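Local coordinates for protein flavin prenyltransferase PAD1, mitochondrial (Aspergillus niger, PDB 6QLG) that probably prenylates reduced FMN with a dimethylallyl group, without a metal, to make the prenyl-FMN cofactor of the ferulic acid decarboxylase FDC1, at residues Ala46-Thr51 against Pro124-Thr129; Val157-Glu162 against Phe184-Ala189. All blocks are in the same frame, centred on the assembly; numbering follows the deposited sequence.

Contact 1 of 2, residues Ala46-Thr51 against Pro124-Thr129; sequences AMTGAT and PCSMKT. With FMN (flavin mononucleotide), chain M.
The carbonyl oxygen of Pro124 is gripped by two donors of one residue: the hydroxyl Thr48 OG1 at 2.6 Å from Pro124 O, and the backbone N of Thr48. The amide comes nearly head-on to the carbonyl (C=O...N 166°), whereas the hydroxyl arrives from the side, tilted 30° from the carbonyl plane. With chi1 at 67°, OG1 is tucked between the backbone N and the carbonyl carbon of Thr48, where it also accepts Ser126 N (2.9 Å to Thr48 OG1). One hydroxyl thus fastens the residues on both sides of Cys125. The methyl branch CG2 of Thr48 meets Thr129 tip to tip, 3.4 Å from Thr129 OG1. The Pro124 ring, which follows a cis peptide bond, rests CB against Ala50 CB at 4.0 Å.

The two segments close round FMN. Ser126 is the N-cap of helix 127-135: its OG accepts Thr129 N and donates to FMN O3P, which Thr129 OG1 also reaches. Gly49 N binds FMN O2P (2.6 Å) and Lys128 NZ binds FMN O1P (2.8 Å); both segments thus hold the phosphate, whose charge the helix N terminus probably offsets in part. At the flavin end, Met127 N meets FMN O2 in an almost straight bond (2.8 Å). A capped helix start and a glycine loop holding phosphate fit a Rossmann-like flavoprotein fold.

Backbone hydrogen bonds join Ala46 to Ile121 and Val123 of strand 119-125, and Met47 to Val73 and Ser75 on the other flank. The phosphate site lies at the C-terminal ends of parallel strands 42-47 and 119-125, with Ile142 of helix 141-151 packed on Thr48 and Thr129.

Contact 2 of 2, residues Val157-Glu162 against Phe184-Ala189; sequences VLVARE and FPPVPA. With FMN (flavin mononucleotide), chain M; DMA (dimethylallyl diphosphate), chain J.
Val159 CG1 and the Pro186 ring make the apolar centre: the side chains cross obliquely, the valine methyl 3.9 Å from Pro186 CB. CG1 lies anti to the backbone N of Val159 (chi1 -172°), a rotation that also brings it to 3.3 Å from Phe184 O. Val157 runs alongside Phe184, pointing the same way, with CG1 4.0 Å from Phe184 CB. The Phe184 ring packs instead on Arg207 and Met208 of helix 197-210.

The backbones meet through Phe184 N, which donates to Leu158 O at 2.8 Å in a nearly straight bond (172°). Val159 CA adds a CH...O contact to Phe184 O. Val159 and Pro186 are each the centre of an inverse gamma turn, so both chains bend where their side chains meet.

Farther out, the aliphatic part of Arg161 crosses the proline at about a right angle, CG 3.9 Å from Pro186 CG. The guanidinium then reaches the ligands: Arg161 NH2 donates to FMN O4 (3.1 Å), and NH1 makes a weak bond to the diphosphate of dimethylallyl diphosphate. Stronger partners are the carbonyls of Pro188 and Val187 of a neighbouring subunit, which bind NE and NH1 and help fix the group's direction. Arg161 O accepts FMN N3 at 2.9 Å. The carboxylate of Glu162 forms salt bridges with Lys151 and Arg144 of a second neighbouring subunit. The contact closes a beta-alpha-beta crossover (strand 155-160, helix 167-178, strand 182-183), whose strand ends lead into a site for flavin and dimethylallyl diphosphate built between subunits, consistent with the oligomeric UbiX/PAD1 family.

In the fold
From the N terminus, strand 42-47 leads into the first loop of contact 1, and the chain then passes through helices and strands 69-74 and 99-100 before strand 119-125 returns beside it and closes that contact. Contact 2 opens only afterwards, on strand 155-160, and closes a shorter excursion through helix 167-178 and strand 182-183. The two are therefore in series, neither nested nor crossed. They meet across the sheet because strands 119-125 and 155-160 are neighbours in it: Cys125 probably hydrogen-bonds to Val159 and Arg161, while Met127 packs on Glu162 and Thr51 on Arg161. Together they line one FMN, contact 1 from phosphate to flavin, contact 2 at the flavin.

Contact 1 of 2, residues Ala46-Thr51 against Pro124-Thr129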
loop_
_atom_site.group_PDB
_atom_site.type_symbol
_atom_site.label_atom_id
_atom_site.label_comp_id
_atom_site.label_asym_id
_atom_site.label_seq_id
_atom_site.Cartn_x
_atom_site.Cartn_y
_atom_site.Cartn_z
ATOM N N ALA B 46 -23.566 21.754 11.176
ATOM C CA ALA B 46 -23.772 21.795 9.737
ATOM C C ALA B 46 -24.804 20.747 9.344
ATOM O O ALA B 46 -24.715 19.591 9.771
ATOM C CB ALA B 46 -22.460 21.562 8.985
ATOM N N MET B 47 -25.781 21.156 8.543
ATOM C CA MET B 47 -26.795 20.256 8.016
ATOM C C MET B 47 -26.637 20.156 6.506
ATOM O O MET B 47 -26.447 21.170 5.825
ATOM C CB MET B 47 -28.205 20.742 8.372
ATOM C CG MET B 47 -28.438 20.931 9.868
ATOM S SD MET B 47 -30.156 21.306 10.302
ATOM C CE MET B 47 -31.007 19.913 9.562
ATOM N N THR B 48 -26.699 18.931 5.991
ATOM C CA THR B 48 -26.590 18.660 4.565
ATOM C C THR B 48 -27.822 17.899 4.091
ATOM O O THR B 48 -28.669 17.476 4.883
ATOM C CB THR B 48 -25.314 17.865 4.235
ATOM O OG1 THR B 48 -25.401 16.551 4.798
ATOM C CG2 THR B 48 -24.081 18.567 4.782
ATOM N N GLY B 49 -27.905 17.714 2.776
ATOM C CA GLY B 49 -29.088 17.156 2.151
ATOM C C GLY B 49 -29.227 15.648 2.212
ATOM O O GLY B 49 -29.750 15.034 1.278
ATOM N N ALA B 50 -28.762 15.032 3.291
ATOM C CA ALA B 50 -29.085 13.639 3.557
ATOM C C ALA B 50 -30.398 13.569 4.324
ATOM O O ALA B 50 -30.740 14.480 5.083
ATOM C CB ALA B 50 -27.974 12.955 4.353
ATOM N N THR B 51 -31.143 12.488 4.111
ATOM C CA THR B 51 -32.380 12.310 4.858
ATOM C C THR B 51 -32.067 12.183 6.345
ATOM O O THR B 51 -31.049 11.606 6.738
ATOM C CB THR B 51 -33.156 11.089 4.345
ATOM O OG1 THR B 51 -34.449 11.048 4.960
ATOM C CG2 THR B 51 -32.428 9.801 4.644
ATOM N N PRO B 124 -27.620 15.784 9.363
ATOM C CA PRO B 124 -27.012 14.553 8.847
ATOM C C PRO B 124 -25.952 14.881 7.801
ATOM O O PRO B 124 -25.941 16.004 7.290
ATOM C CB PRO B 124 -28.196 13.813 8.230
ATOM C CG PRO B 124 -29.103 14.913 7.772
ATOM C CD PRO B 124 -28.947 16.035 8.771
ATOM N N CYS B 125 -25.074 13.933 7.493
ATOM C CA CYS B 125 -23.980 14.156 6.557
ATOM C C CYS B 125 -24.199 13.302 5.315
ATOM O O CYS B 125 -24.230 12.069 5.401
ATOM C CB CYS B 125 -22.631 13.835 7.199
ATOM S SG CYS B 125 -21.222 14.191 6.123
ATOM N N SER B 126 -24.343 13.960 4.169
ATOM C CA SER B 126 -24.499 13.252 2.910
ATOM C C SER B 126 -23.168 12.651 2.464
ATOM O O SER B 126 -22.093 13.009 2.955
ATOM C CB SER B 126 -25.027 14.192 1.829
ATOM O OG SER B 126 -24.053 15.170 1.499
ATOM N N MET B 127 -23.256 11.719 1.509
ATOM C CA MET B 127 -22.048 11.158 0.918
ATOM C C MET B 127 -21.277 12.209 0.134
ATOM O O MET B 127 -20.042 12.175 0.099
ATOM C CB MET B 127 -22.403 9.972 0.018
ATOM C CG MET B 127 -23.043 8.801 0.750
ATOM S SD MET B 127 -21.987 8.094 2.035
ATOM C CE MET B 127 -22.618 8.890 3.523
ATOM N N LYS B 128 -21.987 13.150 -0.491
ATOM C CA LYS B 128 -21.328 14.230 -1.219
ATOM C C LYS B 128 -20.451 15.063 -0.291
ATOM O O LYS B 128 -19.292 15.355 -0.607
ATOM C CB LYS B 128 -22.378 15.102 -1.913
ATOM C CG LYS B 128 -21.821 16.315 -2.653
ATOM C CD LYS B 128 -21.867 17.565 -1.780
ATOM C CE LYS B 128 -22.158 18.813 -2.584
ATOM N NZ LYS B 128 -22.165 20.009 -1.690
ATOM N N THR B 129 -20.992 15.465 0.862
ATOM C CA THR B 129 -20.218 16.286 1.789
ATOM C C THR B 129 -19.113 15.473 2.456
ATOM O O THR B 129 -18.005 15.981 2.673
ATOM C CB THR B 129 -21.150 16.921 2.825
ATOM O OG1 THR B 129 -21.882 17.985 2.206
ATOM C CG2 THR B 129 -20.364 17.485 4.000
HETATM N N1 FMN M . -27.508 11.637 -0.165
HETATM C C2 FMN M . -26.856 10.788 0.705
HETATM O O2 FMN M . -25.649 10.612 0.591
HETATM N N3 FMN M . -27.563 10.142 1.694
HETATM C C4 FMN M . -28.926 10.351 1.809
HETATM O O4 FMN M . -29.580 9.783 2.687
HETATM C C4A FMN M . -29.588 11.205 0.938
HETATM N N5 FMN M . -30.951 11.396 1.075
HETATM C C5A FMN M . -31.626 12.245 0.217
HETATM C C6 FMN M . -33.005 12.445 0.352
HETATM C C7 FMN M . -33.697 13.297 -0.507
HETATM C C7M FMN M . -35.180 13.499 -0.347
HETATM C C8 FMN M . -32.986 13.957 -1.510
HETATM C C8M FMN M . -33.702 14.882 -2.456
HETATM C C9 FMN M . -31.608 13.749 -1.641
HETATM C C9A FMN M . -30.916 12.900 -0.784
HETATM N N10 FMN M . -29.541 12.709 -0.910
HETATM C C10 FMN M . -28.871 11.850 -0.056
HETATM C "C1'" FMN M . -28.768 13.394 -2.004
HETATM C "C2'" FMN M . -28.070 14.699 -1.617
HETATM O "O2'" FMN M . -29.019 15.669 -1.226
HETATM C "C3'" FMN M . -27.262 15.195 -2.816
HETATM O "O3'" FMN M . -26.198 14.301 -3.057
HETATM C "C4'" FMN M . -26.700 16.599 -2.619
HETATM O "O4'" FMN M . -25.787 16.892 -3.654
HETATM C "C5'" FMN M . -25.975 16.734 -1.290
HETATM O "O5'" FMN M . -25.634 18.091 -1.133
HETATM P P FMN M . -25.128 18.660 0.283
HETATM O O1P FMN M . -24.301 19.900 0.046
HETATM O O2P FMN M . -26.338 19.003 1.117
HETATM O O3P FMN M . -24.271 17.643 1.001
#

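Contact 2 of 2, residues Val157-Glu162 against Phe184-Ala189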
loop_
_atom_site.group_PDB
_atom_site.type_symbol
_atom_site.label_atom_id
_atom_site.label_comp_id
_atom_site.label_asym_id
_atom_site.label_seq_id
_atom_site.Cartn_x
_atom_site.Cartn_y
_atom_site.Cartn_z
ATOM N N VAL B 157 -17.372 15.451 13.879
ATOM C CA VAL B 157 -18.261 14.294 13.843
ATOM C C VAL B 157 -19.115 14.380 12.587
ATOM O O VAL B 157 -19.789 15.390 12.354
ATOM C CB VAL B 157 -19.142 14.217 15.103
ATOM C CG1 VAL B 157 -20.119 13.055 14.996
ATOM C CG2 VAL B 157 -18.277 14.078 16.348
ATOM N N LEU B 158 -19.084 13.322 11.781
ATOM C CA LEU B 158 -19.865 13.238 10.552
ATOM C C LEU B 158 -20.940 12.176 10.741
ATOM O O LEU B 158 -20.636 10.979 10.787
ATOM C CB LEU B 158 -18.975 12.903 9.355
ATOM C CG LEU B 158 -17.718 13.744 9.138
ATOM C CD1 LEU B 158 -16.983 13.274 7.892
ATOM C CD2 LEU B 158 -18.070 15.214 9.027
ATOM N N VAL B 159 -22.194 12.612 10.848
ATOM C CA VAL B 159 -23.317 11.684 10.919
ATOM C C VAL B 159 -23.645 11.231 9.501
ATOM O O VAL B 159 -24.669 11.621 8.926
ATOM C CB VAL B 159 -24.532 12.326 11.618
ATOM C CG1 VAL B 159 -25.625 11.291 11.865
ATOM C CG2 VAL B 159 -24.100 12.955 12.938
ATOM N N ALA B 160 -22.767 10.406 8.928
ATOM C CA ALA B 160 -22.855 10.025 7.522
ATOM C C ALA B 160 -23.975 9.012 7.327
ATOM O O ALA B 160 -23.915 7.902 7.867
ATOM C CB ALA B 160 -21.523 9.452 7.044
ATOM N N ARG B 161 -24.985 9.380 6.546
ATOM C CA ARG B 161 -26.178 8.560 6.371
ATOM C C ARG B 161 -26.265 8.106 4.920
ATOM O O ARG B 161 -26.414 8.930 4.011
ATOM C CB ARG B 161 -27.431 9.331 6.783
ATOM C CG ARG B 161 -28.646 8.450 6.960
ATOM C CD ARG B 161 -29.475 8.400 5.691
ATOM N NE ARG B 161 -30.440 7.305 5.709
ATOM C CZ ARG B 161 -30.786 6.602 4.635
ATOM N NH1 ARG B 161 -31.665 5.615 4.736
ATOM N NH2 ARG B 161 -30.244 6.880 3.456
ATOM N N GLU B 162 -26.199 6.792 4.716
ATOM C CA GLU B 162 -26.302 6.160 3.409
ATOM C C GLU B 162 -26.373 4.659 3.616
ATOM O O GLU B 162 -25.717 4.123 4.516
ATOM C CB GLU B 162 -25.107 6.501 2.507
ATOM C CG GLU B 162 -25.177 5.907 1.087
ATOM C CD GLU B 162 -26.439 6.304 0.331
ATOM O OE1 GLU B 162 -27.479 5.632 0.509
ATOM O OE2 GLU B 162 -26.384 7.279 -0.450
ATOM N N PHE B 184 -20.243 8.682 12.406
ATOM C CA PHE B 184 -21.351 8.314 13.288
ATOM C C PHE B 184 -22.569 7.994 12.432
ATOM O O PHE B 184 -23.425 8.864 12.207
ATOM C CB PHE B 184 -21.658 9.435 14.285
ATOM C CG PHE B 184 -22.579 9.026 15.418
ATOM C CD1 PHE B 184 -23.930 8.795 15.196
ATOM C CD2 PHE B 184 -22.090 8.888 16.707
ATOM C CE1 PHE B 184 -24.771 8.421 16.234
ATOM C CE2 PHE B 184 -22.928 8.517 17.752
ATOM C CZ PHE B 184 -24.269 8.284 17.511
ATOM N N PRO B 185 -22.697 6.769 11.936
ATOM C CA PRO B 185 -23.928 6.383 11.240
ATOM C C PRO B 185 -25.099 6.376 12.205
ATOM O O PRO B 185 -25.009 5.799 13.299
ATOM C CB PRO B 185 -23.621 4.971 10.715
ATOM C CG PRO B 185 -22.482 4.482 11.538
ATOM C CD PRO B 185 -21.705 5.680 11.984
ATOM N N PRO B 186 -26.207 7.024 11.852
ATOM C CA PRO B 186 -27.337 7.135 12.798
ATOM C C PRO B 186 -28.193 5.873 12.830
ATOM O O PRO B 186 -29.356 5.846 12.413
ATOM C CB PRO B 186 -28.093 8.353 12.259
ATOM C CG PRO B 186 -27.866 8.294 10.779
ATOM C CD PRO B 186 -26.464 7.744 10.591
ATOM N N VAL B 187 -27.610 4.788 13.337
ATOM C CA VAL B 187 -28.314 3.512 13.433
ATOM C C VAL B 187 -29.051 3.457 14.767
ATOM O O VAL B 187 -28.474 3.793 15.813
ATOM C CB VAL B 187 -27.353 2.321 13.265
ATOM C CG1 VAL B 187 -26.907 2.200 11.810
ATOM C CG2 VAL B 187 -26.147 2.454 14.188
ATOM N N PRO B 188 -30.317 3.040 14.781
ATOM C CA PRO B 188 -31.108 3.113 16.017
ATOM C C PRO B 188 -30.633 2.110 17.056
ATOM O O PRO B 188 -30.234 0.990 16.730
ATOM C CB PRO B 188 -32.535 2.789 15.551
ATOM C CG PRO B 188 -32.490 2.811 14.044
ATOM C CD PRO B 188 -31.089 2.480 13.662
ATOM N N ALA B 189 -30.686 2.527 18.321
ATOM C CA ALA B 189 -30.359 1.654 19.449
ATOM C C ALA B 189 -31.660 1.056 19.968
ATOM O O ALA B 189 -32.289 1.581 20.889
ATOM C CB ALA B 189 -29.617 2.426 20.532
HETATM N N1 FMN M . -27.508 11.637 -0.165
HETATM C C2 FMN M . -26.856 10.788 0.705
HETATM O O2 FMN M . -25.649 10.612 0.591
HETATM N N3 FMN M . -27.563 10.142 1.694
HETATM C C4 FMN M . -28.926 10.351 1.809
HETATM O O4 FMN M . -29.580 9.783 2.687
HETATM C C4A FMN M . -29.588 11.205 0.938
HETATM N N5 FMN M . -30.951 11.396 1.075
HETATM C C5A FMN M . -31.626 12.245 0.217
HETATM C C6 FMN M . -33.005 12.445 0.352
HETATM C C7 FMN M . -33.697 13.297 -0.507
HETATM C C7M FMN M . -35.180 13.499 -0.347
HETATM C C8 FMN M . -32.986 13.957 -1.510
HETATM C C8M FMN M . -33.702 14.882 -2.456
HETATM C C9 FMN M . -31.608 13.749 -1.641
HETATM C C9A FMN M . -30.916 12.900 -0.784
HETATM N N10 FMN M . -29.541 12.709 -0.910
HETATM C C10 FMN M . -28.871 11.850 -0.056
HETATM C "C1'" FMN M . -28.768 13.394 -2.004
HETATM C "C2'" FMN M . -28.070 14.699 -1.617
HETATM O "O2'" FMN M . -29.019 15.669 -1.226
HETATM C "C3'" FMN M . -27.262 15.195 -2.816
HETATM O "O3'" FMN M . -26.198 14.301 -3.057
HETATM C "C4'" FMN M . -26.700 16.599 -2.619
HETATM O "O4'" FMN M . -25.787 16.892 -3.654
HETATM C "C5'" FMN M . -25.975 16.734 -1.290
HETATM O "O5'" FMN M . -25.634 18.091 -1.133
HETATM P P FMN M . -25.128 18.660 0.283
HETATM O O1P FMN M . -24.301 19.900 0.046
HETATM O O2P FMN M . -26.338 19.003 1.117
HETATM O O3P FMN M . -24.271 17.643 1.001
HETATM C C1 DMA J . -32.268 8.835 -1.330
HETATM O O1 DMA J . -31.796 7.726 -2.034
HETATM C C2 DMA J . -32.525 9.960 -2.318
HETATM C C3 DMA J . -33.756 10.356 -2.515
HETATM C C4 DMA J . -33.999 11.479 -3.510
HETATM C C5 DMA J . -34.910 9.701 -1.755
HETATM P PA DMA J . -31.234 6.492 -1.114
HETATM O O1A DMA J . -30.906 5.304 -1.992
HETATM O O2A DMA J . -29.976 7.021 -0.460
HETATM O O3A DMA J . -32.418 6.130 -0.011
HETATM P PB DMA J . -32.606 4.661 0.726
HETATM O O1B DMA J . -31.250 4.159 1.171
HETATM O O2B DMA J . -33.219 3.627 -0.194
HETATM O O3B DMA J . -33.525 4.818 1.916
#